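Local structure of Nsp15 (Middle East respiratory syndrome-related coronavirus, 5YVD) at residues 225-230 against 333-338; 244-249 against 287-292; 306-311 against 328-333. The protein cleaves RNA as a viral endoribonuclease of the EndoU family, probably with a preference for uridylates. One frame throughout, in Å; residues are numbered along the deposited sequence.

Contact 1: 225-230 against 333-338; sequences ENYAFE and GQVQTF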
loop_
_atom_site.group_PDB
_atom_site.type_symbol
_atom_site.label_atom_id
_atom_site.label_comp_id
_atom_site.label_asym_id
_atom_site.label_seq_id
_atom_site.Cartn_x
_atom_site.Cartn_y
_atom_site.Cartn_z
ATOM N N GLU A 225 -39.904 -41.516 -7.566
ATOM C CA GLU A 225 -40.171 -42.018 -6.224
ATOM C C GLU A 225 -38.984 -42.706 -5.518
ATOM O O GLU A 225 -38.845 -42.580 -4.325
ATOM C CB GLU A 225 -41.382 -42.953 -6.267
ATOM C CG GLU A 225 -42.712 -42.235 -6.517
ATOM C CD GLU A 225 -43.119 -42.150 -7.982
ATOM O OE1 GLU A 225 -42.252 -42.213 -8.876
ATOM O OE2 GLU A 225 -44.327 -41.998 -8.258
ATOM N N ASN A 226 -38.121 -43.410 -6.247
ATOM C CA ASN A 226 -36.993 -44.131 -5.622
ATOM C C ASN A 226 -35.638 -43.392 -5.643
ATOM O O ASN A 226 -34.584 -44.010 -5.426
ATOM C CB ASN A 226 -36.820 -45.499 -6.301
ATOM C CG ASN A 226 -37.948 -46.476 -5.987
ATOM O OD1 ASN A 226 -38.841 -46.219 -5.166
ATOM N ND2 ASN A 226 -37.893 -47.624 -6.638
ATOM N N TYR A 227 -35.664 -42.082 -5.878
ATOM C CA TYR A 227 -34.449 -41.333 -6.169
ATOM C C TYR A 227 -34.181 -40.136 -5.243
ATOM O O TYR A 227 -33.331 -39.272 -5.535
ATOM C CB TYR A 227 -34.488 -40.904 -7.641
ATOM C CG TYR A 227 -34.508 -42.090 -8.562
ATOM C CD1 TYR A 227 -33.348 -42.778 -8.853
ATOM C CD2 TYR A 227 -35.710 -42.579 -9.079
ATOM C CE1 TYR A 227 -33.366 -43.902 -9.671
ATOM C CE2 TYR A 227 -35.742 -43.697 -9.907
ATOM C CZ TYR A 227 -34.564 -44.352 -10.199
ATOM O OH TYR A 227 -34.573 -45.449 -11.019
ATOM N N ALA A 228 -34.897 -40.085 -4.128
ATOM C CA ALA A 228 -34.656 -39.090 -3.089
ATOM C C ALA A 228 -34.585 -37.641 -3.559
ATOM O O ALA A 228 -33.860 -36.839 -2.973
ATOM C CB ALA A 228 -33.372 -39.443 -2.353
ATOM N N PHE A 229 -35.343 -37.277 -4.586
ATOM C CA PHE A 229 -35.266 -35.912 -5.117
ATOM C C PHE A 229 -35.495 -34.856 -4.044
ATOM O O PHE A 229 -34.946 -33.757 -4.115
ATOM C CB PHE A 229 -36.238 -35.711 -6.285
ATOM C CG PHE A 229 -35.558 -35.661 -7.606
ATOM C CD1 PHE A 229 -35.782 -34.611 -8.485
ATOM C CD2 PHE A 229 -34.624 -36.640 -7.950
ATOM C CE1 PHE A 229 -35.104 -34.552 -9.696
ATOM C CE2 PHE A 229 -33.938 -36.579 -9.157
ATOM C CZ PHE A 229 -34.181 -35.533 -10.030
ATOM N N GLU A 230 -36.317 -35.191 -3.060
ATOM C CA GLU A 230 -36.624 -34.288 -1.963
ATOM C C GLU A 230 -35.303 -33.871 -1.324
ATOM O O GLU A 230 -34.986 -32.676 -1.245
ATOM C CB GLU A 230 -37.564 -34.995 -0.959
ATOM C CG GLU A 230 -38.844 -34.268 -0.533
ATOM C CD GLU A 230 -39.597 -33.604 -1.669
ATOM O OE1 GLU A 230 -40.613 -34.166 -2.112
ATOM O OE2 GLU A 230 -39.170 -32.502 -2.094
ATOM N N GLY A 333 -33.321 -50.427 -1.514
ATOM C CA GLY A 333 -33.697 -50.277 -2.925
ATOM C C GLY A 333 -34.060 -48.864 -3.372
ATOM O O GLY A 333 -34.673 -48.684 -4.437
ATOM N N GLN A 334 -33.673 -47.880 -2.551
ATOM C CA GLN A 334 -33.866 -46.455 -2.830
ATOM C C GLN A 334 -32.554 -45.691 -2.600
ATOM O O GLN A 334 -31.612 -46.193 -1.978
ATOM C CB GLN A 334 -34.945 -45.871 -1.921
ATOM C CG GLN A 334 -36.330 -46.468 -2.109
ATOM C CD GLN A 334 -37.356 -45.889 -1.136
ATOM O OE1 GLN A 334 -37.125 -45.801 0.079
ATOM N NE2 GLN A 334 -38.501 -45.492 -1.669
ATOM N N VAL A 335 -32.508 -44.477 -3.114
ATOM C CA VAL A 335 -31.374 -43.602 -2.927
ATOM C C VAL A 335 -31.534 -42.926 -1.573
ATOM O O VAL A 335 -32.611 -42.452 -1.238
ATOM C CB VAL A 335 -31.356 -42.525 -4.045
ATOM C CG1 VAL A 335 -30.311 -41.434 -3.783
ATOM C CG2 VAL A 335 -31.136 -43.181 -5.398
ATOM N N GLN A 336 -30.478 -42.885 -0.781
ATOM C CA GLN A 336 -30.508 -42.054 0.416
ATOM C C GLN A 336 -30.025 -40.687 -0.024
ATOM O O GLN A 336 -30.755 -39.716 0.106
ATOM C CB GLN A 336 -29.601 -42.580 1.537
ATOM C CG GLN A 336 -29.863 -43.999 2.025
ATOM C CD GLN A 336 -28.690 -44.527 2.853
ATOM O OE1 GLN A 336 -28.189 -45.636 2.624
ATOM N NE2 GLN A 336 -28.222 -43.714 3.795
ATOM N N THR A 337 -28.792 -40.636 -0.543
ATOM C CA THR A 337 -28.178 -39.411 -1.042
ATOM C C THR A 337 -27.232 -39.671 -2.243
ATOM O O THR A 337 -26.833 -40.806 -2.496
ATOM C CB THR A 337 -27.436 -38.632 0.080
ATOM O OG1 THR A 337 -26.927 -37.384 -0.440
ATOM C CG2 THR A 337 -26.295 -39.441 0.642
ATOM N N PHE A 338 -26.907 -38.589 -2.965
ATOM C CA PHE A 338 -26.028 -38.610 -4.136
ATOM C C PHE A 338 -25.387 -37.239 -4.304
ATOM O O PHE A 338 -26.089 -36.232 -4.445
ATOM C CB PHE A 338 -26.840 -38.920 -5.370
ATOM C CG PHE A 338 -26.040 -39.009 -6.629
ATOM C CD1 PHE A 338 -26.044 -37.984 -7.538
ATOM C CD2 PHE A 338 -25.335 -40.146 -6.931
ATOM C CE1 PHE A 338 -25.338 -38.076 -8.725
ATOM C CE2 PHE A 338 -24.624 -40.254 -8.112
ATOM C CZ PHE A 338 -24.625 -39.214 -9.012
#
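The backbone N of Val-335 donates to the backbone O of Asn-226 at 3.1 Å. The bond is moderately straight, with 156° at the hydrogen. The donor comes from above the plane of the Asn-226 carbonyl, 39° out of it. The Val-335 side chain follows its own N toward the same carbonyl. CG2 of Val-335 stands on the side of its own backbone N, opposite the carbonyl carbon, which brings it to 3.5 Å from Asn-226 O. It also reaches the next residue, with Val-335 CG2 lying 3.9 Å from Tyr-227 CA. The Tyr-227 ring meets this methyl obliquely through CD1, and the two side chains cross at about a right angle. The other branch, CG1 of Val-335, packs against the methyl of Ala-228, at 3.9 Å from its CB. That Ala-228 CB also touches the backbone of the other segment, 3.3 Å from Val-335 O and 3.6 Å from Gln-336 O. Ala-228 is at the N-cap position of helix 229-234, and its methyl packs on the strand. Toward the solvent the contact is looser. Asn-226 and Gln-334 cross at about a right angle, their amide planes 75° apart. Asn-226 OD1 and Gln-334 NE2 are 3.6 Å apart, which is a polar approach and not a hydrogen bond. Behind the contact, Tyr-227 packs on Leu-303 and Lys-304 of helix 296-304, and Val-335 also rests on Leu-308 and Leu-328. A loop that leads into a helix is thus joined by one backbone bond and a valine to an outer strand, within this chain, of an antiparallel sheet in the endoribonuclease region. Just beyond the valine the strand is broken by a classic beta bulge, where Gln-336 and Thr-337 together pair with Trp-329 of strand 322-331.

Contact 2: 244-249 against 287-292; sequences GLHLLI and AVCSVI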
loop_
_atom_site.group_PDB
_atom_site.type_symbol
_atom_site.label_atom_id
_atom_site.label_comp_id
_atom_site.label_asym_id
_atom_site.label_seq_id
_atom_site.Cartn_x
_atom_site.Cartn_y
_atom_site.Cartn_z
ATOM N N GLY A 244 -28.687 -32.370 1.451
ATOM C CA GLY A 244 -28.659 -32.444 0.003
ATOM C C GLY A 244 -28.406 -31.121 -0.702
ATOM O O GLY A 244 -27.491 -30.365 -0.336
ATOM N N LEU A 245 -29.238 -30.864 -1.716
ATOM C CA LEU A 245 -29.169 -29.681 -2.561
ATOM C C LEU A 245 -27.856 -29.636 -3.367
ATOM O O LEU A 245 -27.060 -28.728 -3.214
ATOM C CB LEU A 245 -29.384 -28.411 -1.733
ATOM C CG LEU A 245 -29.794 -27.158 -2.521
ATOM C CD1 LEU A 245 -31.250 -27.185 -3.007
ATOM C CD2 LEU A 245 -29.554 -25.899 -1.691
ATOM N N HIS A 246 -27.651 -30.616 -4.241
ATOM C CA HIS A 246 -26.396 -30.729 -4.975
ATOM C C HIS A 246 -26.520 -30.361 -6.466
ATOM O O HIS A 246 -25.540 -30.435 -7.220
ATOM C CB HIS A 246 -25.811 -32.130 -4.770
ATOM C CG HIS A 246 -25.480 -32.430 -3.333
ATOM N ND1 HIS A 246 -24.451 -31.805 -2.657
ATOM C CD2 HIS A 246 -26.068 -33.254 -2.435
ATOM C CE1 HIS A 246 -24.418 -32.235 -1.409
ATOM N NE2 HIS A 246 -25.387 -33.119 -1.249
ATOM N N LEU A 247 -27.703 -29.916 -6.885
ATOM C CA LEU A 247 -27.919 -29.618 -8.294
ATOM C C LEU A 247 -28.359 -28.178 -8.413
ATOM O O LEU A 247 -29.187 -27.735 -7.638
ATOM C CB LEU A 247 -28.948 -30.571 -8.896
ATOM C CG LEU A 247 -28.998 -30.540 -10.426
ATOM C CD1 LEU A 247 -27.800 -31.276 -11.003
ATOM C CD2 LEU A 247 -30.299 -31.122 -10.978
ATOM N N LEU A 248 -27.807 -27.448 -9.378
ATOM C CA LEU A 248 -27.938 -25.998 -9.372
ATOM C C LEU A 248 -29.376 -25.551 -9.572
ATOM O O LEU A 248 -29.830 -24.592 -8.935
ATOM C CB LEU A 248 -27.044 -25.315 -10.398
ATOM C CG LEU A 248 -27.208 -23.772 -10.394
ATOM C CD1 LEU A 248 -26.647 -23.148 -9.116
ATOM C CD2 LEU A 248 -26.577 -23.096 -11.610
ATOM N N ILE A 249 -30.102 -26.224 -10.450
ATOM C CA ILE A 249 -31.488 -25.836 -10.695
ATOM C C ILE A 249 -32.304 -25.871 -9.378
ATOM O O ILE A 249 -33.166 -25.018 -9.144
ATOM C CB ILE A 249 -32.122 -26.690 -11.812
ATOM C CG1 ILE A 249 -33.530 -26.172 -12.170
ATOM C CG2 ILE A 249 -32.161 -28.159 -11.411
ATOM C CD1 ILE A 249 -34.111 -26.807 -13.422
ATOM N N ALA A 287 -21.531 -25.784 5.562
ATOM C CA ALA A 287 -20.292 -25.087 5.196
ATOM C C ALA A 287 -19.795 -25.457 3.820
ATOM O O ALA A 287 -19.181 -24.631 3.161
ATOM C CB ALA A 287 -19.200 -25.362 6.218
ATOM N N VAL A 288 -20.053 -26.697 3.388
ATOM C CA VAL A 288 -19.582 -27.169 2.075
ATOM C C VAL A 288 -20.656 -27.952 1.354
ATOM O O VAL A 288 -20.749 -29.168 1.514
ATOM C CB VAL A 288 -18.330 -28.075 2.159
ATOM C CG1 VAL A 288 -17.697 -28.239 0.771
ATOM C CG2 VAL A 288 -17.322 -27.528 3.149
ATOM N N CYS A 289 -21.435 -27.249 0.533
ATOM C CA CYS A 289 -22.483 -27.866 -0.249
ATOM C C CYS A 289 -22.006 -27.845 -1.674
ATOM O O CYS A 289 -21.990 -26.790 -2.310
ATOM C CB CYS A 289 -23.797 -27.085 -0.119
ATOM S SG CYS A 289 -25.182 -27.849 -1.025
ATOM N N SER A 290 -21.597 -29.005 -2.171
ATOM C CA SER A 290 -21.068 -29.124 -3.515
ATOM C C SER A 290 -22.203 -29.137 -4.549
ATOM O O SER A 290 -23.215 -29.824 -4.388
ATOM C CB SER A 290 -20.202 -30.381 -3.608
ATOM O OG SER A 290 -20.693 -31.412 -2.758
ATOM N N VAL A 291 -22.032 -28.382 -5.628
ATOM C CA VAL A 291 -23.121 -28.176 -6.571
ATOM C C VAL A 291 -22.664 -28.256 -8.016
ATOM O O VAL A 291 -21.689 -27.621 -8.400
ATOM C CB VAL A 291 -23.786 -26.805 -6.330
ATOM C CG1 VAL A 291 -24.924 -26.580 -7.321
ATOM C CG2 VAL A 291 -24.285 -26.707 -4.898
ATOM N N ILE A 292 -23.403 -29.021 -8.814
ATOM C CA ILE A 292 -23.177 -29.115 -10.259
ATOM C C ILE A 292 -24.407 -28.594 -10.985
ATOM O O ILE A 292 -25.534 -28.858 -10.575
ATOM C CB ILE A 292 -22.990 -30.565 -10.710
ATOM C CG1 ILE A 292 -22.176 -31.345 -9.697
ATOM C CG2 ILE A 292 -22.301 -30.630 -12.057
ATOM C CD1 ILE A 292 -20.721 -30.895 -9.609
#
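The His-246 imidazole meets Ser-290 with its edge: ND1 donates to Ser-290 O at 2.9 Å. The oxygen lies almost in the ring plane, and the donor sits in the carbonyl plane on a lone pair. On one ring face is Gly-244 O, offset toward the rim; this oxygen also accepts a bond from Lys-286 NZ. Cys-289 SG stands obliquely, 4.9 Å from the ring centroid. The backbones form a single beta bridge between Leu-247 and Ile-292, where strand 285-291 and the residue after it run beside the turn into helix 248-255. Its first bond runs from Ile-292 N to His-246 O at 3.0 Å and is nearly straight, at 168°. His-246 is therefore held by both its main chain and its ring. Its NE2 bonds to a glycerol, probably from the crystallisation liquor, which may mark a pocket in the endoribonuclease region. CG1 of Val-291 packs against the first residue of the helix, 3.9 Å from Leu-248 CB. Leu-247 is the N-cap, and its CD1 comes 3.3 Å from Ile-292 O. That same oxygen takes the bridge's second bond, from Leu-248 N at 2.9 Å, with the donor 38° above the carbonyl plane.

Contact 3: 306-311 against 328-333; sequences QDLGVV and LWCKDG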
loop_
_atom_site.group_PDB
_atom_site.type_symbol
_atom_site.label_atom_id
_atom_site.label_comp_id
_atom_site.label_asym_id
_atom_site.label_seq_id
_atom_site.Cartn_x
_atom_site.Cartn_y
_atom_site.Cartn_z
ATOM N N GLN A 306 -28.310 -46.549 -12.420
ATOM C CA GLN A 306 -27.523 -47.046 -11.303
ATOM C C GLN A 306 -28.237 -48.129 -10.508
ATOM O O GLN A 306 -29.465 -48.152 -10.421
ATOM C CB GLN A 306 -27.146 -45.889 -10.373
ATOM C CG GLN A 306 -25.649 -45.793 -10.108
ATOM C CD GLN A 306 -24.877 -45.337 -11.326
ATOM O OE1 GLN A 306 -25.338 -44.467 -12.068
ATOM N NE2 GLN A 306 -23.694 -45.920 -11.539
ATOM N N ASP A 307 -27.438 -49.003 -9.908
ATOM C CA ASP A 307 -27.943 -50.090 -9.078
ATOM C C ASP A 307 -28.317 -49.624 -7.649
ATOM O O ASP A 307 -27.461 -49.265 -6.818
ATOM C CB ASP A 307 -26.940 -51.252 -9.035
ATOM C CG ASP A 307 -27.577 -52.539 -8.576
ATOM O OD1 ASP A 307 -28.036 -53.305 -9.450
ATOM O OD2 ASP A 307 -27.665 -52.759 -7.346
ATOM N N LEU A 308 -29.620 -49.660 -7.380
ATOM C CA LEU A 308 -30.162 -49.222 -6.105
ATOM C C LEU A 308 -29.940 -50.305 -5.045
ATOM O O LEU A 308 -30.265 -50.111 -3.868
ATOM C CB LEU A 308 -31.652 -48.879 -6.259
ATOM C CG LEU A 308 -32.001 -47.837 -7.346
ATOM C CD1 LEU A 308 -33.507 -47.613 -7.429
ATOM C CD2 LEU A 308 -31.267 -46.524 -7.099
ATOM N N GLY A 309 -29.383 -51.440 -5.484
ATOM C CA GLY A 309 -28.997 -52.526 -4.601
ATOM C C GLY A 309 -27.849 -52.157 -3.692
ATOM O O GLY A 309 -27.937 -52.356 -2.488
ATOM N N VAL A 310 -26.771 -51.608 -4.241
ATOM C CA VAL A 310 -25.557 -51.406 -3.438
ATOM C C VAL A 310 -25.683 -50.254 -2.432
ATOM O O VAL A 310 -26.169 -49.186 -2.760
ATOM C CB VAL A 310 -24.296 -51.256 -4.319
ATOM C CG1 VAL A 310 -24.298 -49.939 -5.084
ATOM C CG2 VAL A 310 -23.036 -51.403 -3.469
ATOM N N VAL A 311 -25.227 -50.493 -1.210
ATOM C CA VAL A 311 -25.314 -49.509 -0.130
ATOM C C VAL A 311 -24.444 -48.278 -0.390
ATOM O O VAL A 311 -24.824 -47.153 -0.039
ATOM C CB VAL A 311 -24.901 -50.148 1.227
ATOM C CG1 VAL A 311 -24.644 -49.088 2.305
ATOM C CG2 VAL A 311 -25.954 -51.157 1.682
ATOM N N LEU A 328 -22.759 -42.394 -4.213
ATOM C CA LEU A 328 -24.162 -42.787 -4.192
ATOM C C LEU A 328 -24.416 -43.748 -3.042
ATOM O O LEU A 328 -23.920 -44.875 -3.050
ATOM C CB LEU A 328 -24.590 -43.454 -5.500
ATOM C CG LEU A 328 -26.067 -43.917 -5.543
ATOM C CD1 LEU A 328 -27.060 -42.760 -5.365
ATOM C CD2 LEU A 328 -26.401 -44.692 -6.821
ATOM N N TRP A 329 -25.206 -43.301 -2.068
ATOM C CA TRP A 329 -25.590 -44.126 -0.933
ATOM C C TRP A 329 -27.019 -44.615 -1.102
ATOM O O TRP A 329 -27.900 -43.812 -1.415
ATOM C CB TRP A 329 -25.462 -43.314 0.350
ATOM C CG TRP A 329 -24.037 -42.933 0.653
ATOM C CD1 TRP A 329 -23.295 -41.931 0.063
ATOM C CD2 TRP A 329 -23.178 -43.559 1.608
ATOM N NE1 TRP A 329 -22.034 -41.900 0.605
ATOM C CE2 TRP A 329 -21.934 -42.889 1.554
ATOM C CE3 TRP A 329 -23.338 -44.621 2.506
ATOM C CZ2 TRP A 329 -20.857 -43.251 2.373
ATOM C CZ3 TRP A 329 -22.272 -44.975 3.320
ATOM C CH2 TRP A 329 -21.048 -44.293 3.249
ATOM N N CYS A 330 -27.249 -45.918 -0.899
ATOM C CA CYS A 330 -28.598 -46.500 -1.020
ATOM C C CYS A 330 -29.018 -47.320 0.185
ATOM O O CYS A 330 -28.178 -47.776 0.949
ATOM C CB CYS A 330 -28.691 -47.376 -2.259
ATOM S SG CYS A 330 -28.646 -46.439 -3.796
ATOM N N LYS A 331 -30.328 -47.496 0.343
ATOM C CA LYS A 331 -30.887 -48.309 1.421
ATOM C C LYS A 331 -32.278 -48.788 1.043
ATOM O O LYS A 331 -33.116 -47.997 0.627
ATOM C CB LYS A 331 -30.928 -47.533 2.742
ATOM C CG LYS A 331 -32.165 -47.820 3.591
ATOM C CD LYS A 331 -31.950 -47.590 5.083
ATOM C CE LYS A 331 -33.255 -47.794 5.844
ATOM N NZ LYS A 331 -33.184 -47.280 7.236
ATOM N N ASP A 332 -32.511 -50.089 1.212
ATOM C CA ASP A 332 -33.777 -50.742 0.837
ATOM C C ASP A 332 -34.214 -50.308 -0.538
ATOM O O ASP A 332 -35.322 -49.840 -0.707
ATOM C CB ASP A 332 -34.907 -50.463 1.855
ATOM C CG ASP A 332 -34.570 -50.944 3.270
ATOM O OD1 ASP A 332 -34.439 -52.172 3.477
ATOM O OD2 ASP A 332 -34.444 -50.090 4.173
ATOM N N GLY A 333 -33.321 -50.427 -1.514
ATOM C CA GLY A 333 -33.697 -50.277 -2.925
ATOM C C GLY A 333 -34.060 -48.864 -3.372
ATOM O O GLY A 333 -34.673 -48.684 -4.437
#
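Leu-308 lies against Gly-333 and Cys-330. Its CB is 3.5 Å from Gly-333 O, and CG is a little farther from the same oxygen. CG is anti to the carbonyl carbon (chi1 -55°), which carries the chain along the Gly-333 carbonyl. At the tip the two methyls part. CD1 of Leu-308 stays by the carbonyl, 3.4 Å from Gly-333 O, while CD2 turns to the sulfur, 4.2 Å from Cys-330 SG. The Cys-330 side chain fits into the bend of the loop. Its CB is approached by two main-chain oxygens, Val-310 O at 3.1 Å and Leu-308 O at 3.5 Å, and its SG lies near the CA of Leu-308. Within the bend, Gly-309 N makes a weak bond to Asp-307 OD2, as in an Asx turn. One hydrogen bond joins the backbones: Cys-330 N donates to Val-311 O at 2.9 Å, with 163° at the hydrogen. The donor lies well above the carbonyl plane, 44° out of it. Val-311 O also faces the CA of Trp-329, and the indole stands oblique to it. At the other end of the loop, Gln-306 and Leu-328 lie alongside each other, pointing opposite ways. The aliphatic part of Gln-306 does the touching, with its CG 3.5 Å from Leu-328 CD2. Leu-328 also packs on Val-315 of strand 312-319 and Phe-338 of strand 334-340. The loop 306-311 follows helix 296-304 and leads into strand 312-319, which pairs with 322-331. It thus lies against strand 322-331, the middle strand of this three-stranded antiparallel sheet, just before entering strand 312-319 itself.

In the fold
Residues 225-230 come first, and contact 1 closes only when 333-338 returns to them. The other two contacts are nested inside that long loop. Contact 2 closes first, joining the entry of helix 248-255 to strand 285-291. The chain then passes through helix 296-304, and contact 3 ties 306-311 to 328-333. Contacts 2 and 3 lie in series and do not touch; their nearest atoms are about 9 Å apart. Contacts 3 and 1 share Gly-333, and their centres are about 9 Å apart. Contact 1 also meets contact 2, where Phe-338 O packs on His-246 CD2. Strand 334-340 thus takes part in contact 1 and also touches the 244-249 turn of contact 2.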